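PDB 5EJY: myosin-I heavy chain from Dictyostelium discoideum, which is an actin-based class VII motor with ATPase activity, involved in early phagocytosis and adhesion, represented here by a MyTH4-FERM region of its tail. Local coordinates for residues Y333-F344 with A393-H404. Residues are numbered along the deposited sequence; the frame is centred on the assembly and turned at random.
Sequences YQISIGSLKLQF and AKKQMVQLLEKH
Leu340 presses as a knob into a hole walled by Ala393, Gln396, Met397 and Leu400, laying CD1 on the backbone N of Met397 and, at 3.5 Å, on Gln396 CB, with CD2 beside that same CB. Leu400 returns the interlock, filling the hollow among Tyr333, Ser336, Ile337 and Leu340; it enters with CB and CD1, the latter 3.7 Å from Leu340 CD1. Long branched apolar side chains suit both places, filling the hollows without burying a polar group. At Ala393, one of two places where the backbones come closest, the methyl lies against Phe344 CB and the carbonyl O of Leu340. Such knobs-into-holes packing joins two nearly antiparallel helices, whose axes approach to 8.5 Å, in the all-helical central lobe of the FERM domain. The flexible, unbranched Met397 runs along the flank, bringing SD to 3.8 Å from Lys341 CB, while Ile337 lays CG2 on Leu400 CB. At the other end Tyr333, its CG anti to the backbone N (chi1 179°), reaches across to donate its hydroxyl proton to Leu400 O, OH to O 2.6 Å, arriving well above the carbonyl plane. His404, its ND1 engaged by Leu406 N, brings its CD2 edge over the Tyr333 ring face, toward the rim, in an edge-to-face pair with planes at 66°. A leucine in place of Tyr333 would probably leave Leu400 O without this donor and His404 without an aromatic face to abut.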
ATOM      1  N   TYR A 333      -7.153  34.330   5.189  1.00 43.33           N
ATOM      2  CA  TYR A 333      -6.814  33.606   3.966  1.00 45.67           C
ATOM      3  C   TYR A 333      -7.792  32.471   3.701  1.00 38.39           C
ATOM      4  O   TYR A 333      -8.300  32.327   2.586  1.00 38.57           O
ATOM      5  CB  TYR A 333      -5.396  33.049   4.014  1.00 42.42           C
ATOM      6  CG  TYR A 333      -5.050  32.277   2.763  1.00 37.56           C
ATOM      7  CD1 TYR A 333      -5.296  30.911   2.670  1.00 37.32           C
ATOM      8  CD2 TYR A 333      -4.497  32.921   1.667  1.00 39.17           C
ATOM      9  CE1 TYR A 333      -4.990  30.205   1.510  1.00 33.41           C
ATOM     10  CE2 TYR A 333      -4.184  32.234   0.517  1.00 36.92           C
ATOM     11  CZ  TYR A 333      -4.430  30.874   0.441  1.00 38.14           C
ATOM     12  OH  TYR A 333      -4.110  30.202  -0.715  1.00 32.20           O
ATOM     13  N   GLN A 334      -8.055  31.664   4.723  1.00 32.42           N
ATOM     14  CA  GLN A 334      -8.971  30.545   4.568  1.00 40.18           C
ATOM     15  C   GLN A 334     -10.336  31.057   4.119  1.00 41.95           C
ATOM     16  O   GLN A 334     -11.003  30.457   3.263  1.00 32.57           O
ATOM     17  CB  GLN A 334      -9.068  29.748   5.865  1.00 36.27           C
ATOM     18  CG  GLN A 334      -7.746  29.081   6.250  1.00 36.86           C
ATOM     19  CD  GLN A 334      -7.757  28.524   7.661  1.00 41.36           C
ATOM     20  OE1 GLN A 334      -8.396  29.081   8.557  1.00 41.52           O
ATOM     21  NE2 GLN A 334      -7.048  27.416   7.868  1.00 33.62           N
ATOM     22  N   ILE A 335     -10.735  32.186   4.685  1.00 38.11           N
ATOM     23  CA  ILE A 335     -11.993  32.822   4.320  1.00 38.48           C
ATOM     24  C   ILE A 335     -12.014  33.192   2.850  1.00 34.14           C
ATOM     25  O   ILE A 335     -13.021  32.992   2.172  1.00 38.79           O
ATOM     26  CB  ILE A 335     -12.242  34.106   5.151  1.00 41.97           C
ATOM     27  CG1 ILE A 335     -12.569  33.743   6.594  1.00 47.65           C
ATOM     28  CG2 ILE A 335     -13.398  34.897   4.569  1.00 43.14           C
ATOM     29  CD1 ILE A 335     -13.689  32.739   6.701  1.00 49.56           C
ATOM     30  N   SER A 336     -10.908  33.743   2.357  1.00 30.95           N
ATOM     31  CA  SER A 336     -10.855  34.186   0.971  1.00 35.21           C
ATOM     32  C   SER A 336     -10.967  33.028  -0.037  1.00 39.48           C
ATOM     33  O   SER A 336     -11.706  33.127  -1.016  1.00 35.45           O
ATOM     34  CB  SER A 336      -9.589  34.990   0.709  1.00 33.19           C
ATOM     35  OG  SER A 336      -8.446  34.199   0.960  1.00 42.99           O
ATOM     36  N   ILE A 337     -10.238  31.938   0.191  1.00 34.87           N
ATOM     37  CA  ILE A 337     -10.357  30.780  -0.706  1.00 33.85           C
ATOM     38  C   ILE A 337     -11.687  30.038  -0.549  1.00 35.29           C
ATOM     39  O   ILE A 337     -12.301  29.625  -1.543  1.00 38.14           O
ATOM     40  CB  ILE A 337      -9.156  29.803  -0.593  1.00 33.36           C
ATOM     41  CG1 ILE A 337      -8.957  29.321   0.850  1.00 35.02           C
ATOM     42  CG2 ILE A 337      -7.881  30.450  -1.144  1.00 33.74           C
ATOM     43  CD1 ILE A 337      -7.874  28.210   0.994  1.00 31.57           C
ATOM     44  N   GLY A 338     -12.143  29.875   0.685  1.00 32.92           N
ATOM     45  CA  GLY A 338     -13.379  29.155   0.941  1.00 35.04           C
ATOM     46  C   GLY A 338     -14.616  29.884   0.440  1.00 42.18           C
ATOM     47  O   GLY A 338     -15.585  29.251   0.005  1.00 38.42           O
ATOM     48  N   SER A 339     -14.588  31.214   0.499  1.00 38.50           N
ATOM     49  CA  SER A 339     -15.717  32.014   0.019  1.00 44.75           C
ATOM     50  C   SER A 339     -15.830  31.963  -1.502  1.00 37.49           C
ATOM     51  O   SER A 339     -16.932  31.943  -2.048  1.00 39.56           O
ATOM     52  CB  SER A 339     -15.630  33.466   0.513  1.00 36.34           C
ATOM     53  OG  SER A 339     -14.563  34.167  -0.106  1.00 38.59           O
ATOM     54  N   LEU A 340     -14.689  31.956  -2.184  1.00 39.94           N
ATOM     55  CA  LEU A 340     -14.678  31.801  -3.635  1.00 41.00           C
ATOM     56  C   LEU A 340     -15.182  30.419  -4.046  1.00 39.84           C
ATOM     57  O   LEU A 340     -15.951  30.288  -5.006  1.00 38.99           O
ATOM     58  CB  LEU A 340     -13.283  32.077  -4.206  1.00 36.76           C
ATOM     59  CG  LEU A 340     -12.914  33.563  -4.237  1.00 42.58           C
ATOM     60  CD1 LEU A 340     -11.438  33.773  -4.515  1.00 38.51           C
ATOM     61  CD2 LEU A 340     -13.772  34.306  -5.269  1.00 40.24           C
ATOM     62  N   LYS A 341     -14.768  29.392  -3.308  1.00 39.29           N
ATOM     63  CA  LYS A 341     -15.210  28.025  -3.586  1.00 40.18           C
ATOM     64  C   LYS A 341     -16.730  27.911  -3.449  1.00 43.35           C
ATOM     65  O   LYS A 341     -17.392  27.211  -4.224  1.00 35.45           O
ATOM     66  CB  LYS A 341     -14.502  27.034  -2.658  1.00 36.44           C
ATOM     67  CG  LYS A 341     -14.852  25.564  -2.892  1.00 36.55           C
ATOM     68  CD  LYS A 341     -14.002  24.653  -2.004  1.00 39.56           C
ATOM     69  CE  LYS A 341     -14.663  23.297  -1.741  1.00 48.02           C
ATOM     70  NZ  LYS A 341     -13.915  22.529  -0.684  1.00 40.59           N
ATOM     71  N   LEU A 342     -17.288  28.612  -2.470  1.00 37.14           N
ATOM     72  CA  LEU A 342     -18.731  28.590  -2.269  1.00 40.37           C
ATOM     73  C   LEU A 342     -19.454  29.294  -3.415  1.00 34.01           C
ATOM     74  O   LEU A 342     -20.499  28.830  -3.878  1.00 44.07           O
ATOM     75  CB  LEU A 342     -19.106  29.227  -0.924  1.00 44.42           C
ATOM     76  CG  LEU A 342     -20.587  29.154  -0.536  1.00 47.95           C
ATOM     77  CD1 LEU A 342     -21.115  27.729  -0.622  1.00 43.77           C
ATOM     78  CD2 LEU A 342     -20.802  29.727   0.868  1.00 46.20           C
ATOM     79  N   GLN A 343     -18.895  30.403  -3.886  1.00 35.86           N
ATOM     80  CA  GLN A 343     -19.498  31.128  -4.998  1.00 42.47           C
ATOM     81  C   GLN A 343     -19.474  30.266  -6.259  1.00 45.14           C
ATOM     82  O   GLN A 343     -20.386  30.324  -7.095  1.00 41.19           O
ATOM     83  CB  GLN A 343     -18.766  32.444  -5.246  1.00 39.44           C
ATOM     84  CG  GLN A 343     -19.349  33.285  -6.385  1.00 41.06           C
ATOM     85  CD  GLN A 343     -20.809  33.681  -6.163  1.00 49.65           C
ATOM     86  OE1 GLN A 343     -21.521  34.027  -7.113  1.00 49.65           O
ATOM     87  NE2 GLN A 343     -21.260  33.631  -4.913  1.00 47.94           N
ATOM     88  N   PHE A 344     -18.423  29.464  -6.382  1.00 37.67           N
ATOM     89  CA  PHE A 344     -18.261  28.575  -7.526  1.00 36.07           C
ATOM     90  C   PHE A 344     -19.291  27.454  -7.485  1.00 35.63           C
ATOM     91  O   PHE A 344     -20.023  27.229  -8.459  1.00 36.65           O
ATOM     92  CB  PHE A 344     -16.836  28.008  -7.565  1.00 37.68           C
ATOM     93  CG  PHE A 344     -16.642  26.926  -8.592  1.00 37.19           C
ATOM     94  CD1 PHE A 344     -16.550  27.238  -9.939  1.00 36.63           C
ATOM     95  CD2 PHE A 344     -16.549  25.600  -8.207  1.00 36.84           C
ATOM     96  CE1 PHE A 344     -16.377  26.236 -10.889  1.00 37.33           C
ATOM     97  CE2 PHE A 344     -16.379  24.596  -9.154  1.00 40.83           C
ATOM     98  CZ  PHE A 344     -16.287  24.920 -10.487  1.00 35.09           C
ATOM     99  N   ALA A 393     -14.862  33.019 -10.289  1.00 40.65           N
ATOM    100  CA  ALA A 393     -14.719  32.535  -8.925  1.00 40.74           C
ATOM    101  C   ALA A 393     -13.602  31.493  -8.844  1.00 39.49           C
ATOM    102  O   ALA A 393     -12.705  31.598  -8.008  1.00 39.49           O
ATOM    103  CB  ALA A 393     -16.034  31.955  -8.429  1.00 33.73           C
ATOM    104  N   LYS A 394     -13.648  30.501  -9.727  1.00 35.57           N
ATOM    105  CA  LYS A 394     -12.615  29.468  -9.738  1.00 37.75           C
ATOM    106  C   LYS A 394     -11.222  30.036 -10.033  1.00 40.60           C
ATOM    107  O   LYS A 394     -10.250  29.672  -9.373  1.00 34.56           O
ATOM    108  CB  LYS A 394     -12.949  28.342 -10.728  1.00 35.87           C
ATOM    109  CG  LYS A 394     -11.972  27.160 -10.651  1.00 38.81           C
ATOM    110  CD  LYS A 394     -12.285  26.094 -11.693  1.00 43.34           C
ATOM    111  CE  LYS A 394     -11.391  24.864 -11.529  1.00 52.01           C
ATOM    112  NZ  LYS A 394     -12.022  23.835 -10.646  1.00 49.84           N
ATOM    113  N   LYS A 395     -11.121  30.919 -11.021  1.00 35.58           N
ATOM    114  CA  LYS A 395      -9.829  31.511 -11.371  1.00 36.57           C
ATOM    115  C   LYS A 395      -9.206  32.286 -10.200  1.00 43.60           C
ATOM    116  O   LYS A 395      -7.996  32.215  -9.961  1.00 38.70           O
ATOM    117  CB  LYS A 395      -9.963  32.428 -12.591  1.00 44.53           C
ATOM    118  N   GLN A 396     -10.033  33.022  -9.470  1.00 40.92           N
ATOM    119  CA  GLN A 396      -9.541  33.785  -8.335  1.00 43.94           C
ATOM    120  C   GLN A 396      -9.031  32.856  -7.231  1.00 42.55           C
ATOM    121  O   GLN A 396      -7.976  33.102  -6.658  1.00 37.67           O
ATOM    122  CB  GLN A 396     -10.624  34.718  -7.793  1.00 41.84           C
ATOM    123  CG  GLN A 396     -10.986  35.873  -8.716  1.00 46.15           C
ATOM    124  CD  GLN A 396     -11.799  36.937  -8.000  1.00 49.09           C
ATOM    125  OE1 GLN A 396     -11.496  37.301  -6.866  1.00 49.26           O
ATOM    126  NE2 GLN A 396     -12.848  37.428  -8.652  1.00 53.10           N
ATOM    127  N   MET A 397      -9.785  31.795  -6.943  1.00 42.53           N
ATOM    128  CA  MET A 397      -9.389  30.799  -5.942  1.00 39.62           C
ATOM    129  C   MET A 397      -8.041  30.169  -6.294  1.00 37.04           C
ATOM    130  O   MET A 397      -7.133  30.103  -5.459  1.00 36.32           O
ATOM    131  CB  MET A 397     -10.464  29.714  -5.813  1.00 37.46           C
ATOM    132  CG  MET A 397     -10.243  28.716  -4.674  1.00 38.10           C
ATOM    133  SD  MET A 397     -11.402  27.335  -4.747  1.00 40.26           S
ATOM    134  CE  MET A 397     -10.878  26.552  -6.277  1.00 38.09           C
ATOM    135  N   VAL A 398      -7.912  29.709  -7.535  1.00 39.70           N
ATOM    136  CA  VAL A 398      -6.670  29.091  -7.988  1.00 36.15           C
ATOM    137  C   VAL A 398      -5.483  30.047  -7.862  1.00 41.42           C
ATOM    138  O   VAL A 398      -4.376  29.634  -7.521  1.00 34.59           O
ATOM    139  CB  VAL A 398      -6.797  28.562  -9.431  1.00 40.77           C
ATOM    140  CG1 VAL A 398      -5.444  28.139  -9.979  1.00 38.29           C
ATOM    141  CG2 VAL A 398      -7.782  27.400  -9.468  1.00 38.32           C
ATOM    142  N   GLN A 399      -5.721  31.327  -8.132  1.00 39.64           N
ATOM    143  CA  GLN A 399      -4.682  32.335  -7.975  1.00 39.64           C
ATOM    144  C   GLN A 399      -4.238  32.432  -6.520  1.00 34.98           C
ATOM    145  O   GLN A 399      -3.048  32.442  -6.234  1.00 39.47           O
ATOM    146  CB  GLN A 399      -5.174  33.702  -8.464  1.00 41.66           C
ATOM    147  N   LEU A 400      -5.200  32.511  -5.606  1.00 35.73           N
ATOM    148  CA  LEU A 400      -4.899  32.608  -4.180  1.00 33.02           C
ATOM    149  C   LEU A 400      -4.155  31.374  -3.681  1.00 39.22           C
ATOM    150  O   LEU A 400      -3.271  31.464  -2.818  1.00 33.98           O
ATOM    151  CB  LEU A 400      -6.193  32.789  -3.387  1.00 35.12           C
ATOM    152  CG  LEU A 400      -6.831  34.177  -3.469  1.00 37.21           C
ATOM    153  CD1 LEU A 400      -8.208  34.188  -2.827  1.00 30.32           C
ATOM    154  CD2 LEU A 400      -5.914  35.210  -2.804  1.00 39.91           C
ATOM    155  N   LEU A 401      -4.530  30.216  -4.218  1.00 31.70           N
ATOM    156  CA  LEU A 401      -3.876  28.960  -3.862  1.00 36.20           C
ATOM    157  C   LEU A 401      -2.449  28.948  -4.383  1.00 33.22           C
ATOM    158  O   LEU A 401      -1.512  28.625  -3.649  1.00 34.25           O
ATOM    159  CB  LEU A 401      -4.659  27.754  -4.420  1.00 29.44           C
ATOM    160  CG  LEU A 401      -6.030  27.454  -3.806  1.00 27.00           C
ATOM    161  CD1 LEU A 401      -6.705  26.287  -4.532  1.00 30.28           C
ATOM    162  CD2 LEU A 401      -5.908  27.140  -2.319  1.00 29.22           C
ATOM    163  N   GLU A 402      -2.281  29.314  -5.649  1.00 32.20           N
ATOM    164  CA  GLU A 402      -0.977  29.230  -6.302  1.00 34.44           C
ATOM    165  C   GLU A 402       0.067  30.188  -5.716  1.00 39.64           C
ATOM    166  O   GLU A 402       1.269  29.973  -5.881  1.00 33.73           O
ATOM    167  CB  GLU A 402      -1.104  29.470  -7.810  1.00 40.16           C
ATOM    168  CG  GLU A 402      -1.678  28.295  -8.583  1.00 46.90           C
ATOM    169  CD  GLU A 402      -0.783  27.068  -8.528  1.00 50.96           C
ATOM    170  OE1 GLU A 402       0.391  27.208  -8.128  1.00 51.50           O
ATOM    171  OE2 GLU A 402      -1.250  25.965  -8.884  1.00 57.17           O
ATOM    172  N   LYS A 403      -0.389  31.239  -5.044  1.00 37.85           N
ATOM    173  CA  LYS A 403       0.533  32.238  -4.498  1.00 44.28           C
ATOM    174  C   LYS A 403       0.835  32.030  -3.015  1.00 41.33           C
ATOM    175  O   LYS A 403       1.631  32.773  -2.431  1.00 41.25           O
ATOM    176  CB  LYS A 403       0.004  33.660  -4.730  1.00 43.69           C
ATOM    177  CG  LYS A 403      -0.070  34.071  -6.196  1.00 49.23           C
ATOM    178  CD  LYS A 403       1.295  34.010  -6.870  1.00 48.99           C
ATOM    179  CE  LYS A 403       1.226  34.493  -8.316  1.00 51.58           C
ATOM    180  N   HIS A 404       0.203  31.034  -2.400  1.00 36.41           N
ATOM    181  CA  HIS A 404       0.510  30.712  -1.003  1.00 39.05           C
ATOM    182  C   HIS A 404       1.919  30.139  -0.898  1.00 33.76           C
ATOM    183  O   HIS A 404       2.347  29.403  -1.785  1.00 32.03           O
ATOM    184  CB  HIS A 404      -0.506  29.724  -0.440  1.00 36.43           C
ATOM    185  CG  HIS A 404      -0.447  29.588   1.048  1.00 33.45           C
ATOM    186  ND1 HIS A 404       0.516  28.837   1.689  1.00 35.01           N
ATOM    187  CD2 HIS A 404      -1.223  30.121   2.022  1.00 34.33           C
ATOM    188  CE1 HIS A 404       0.324  28.909   2.995  1.00 36.11           C
ATOM    189  NE2 HIS A 404      -0.728  29.677   3.222  1.00 34.64           N
TER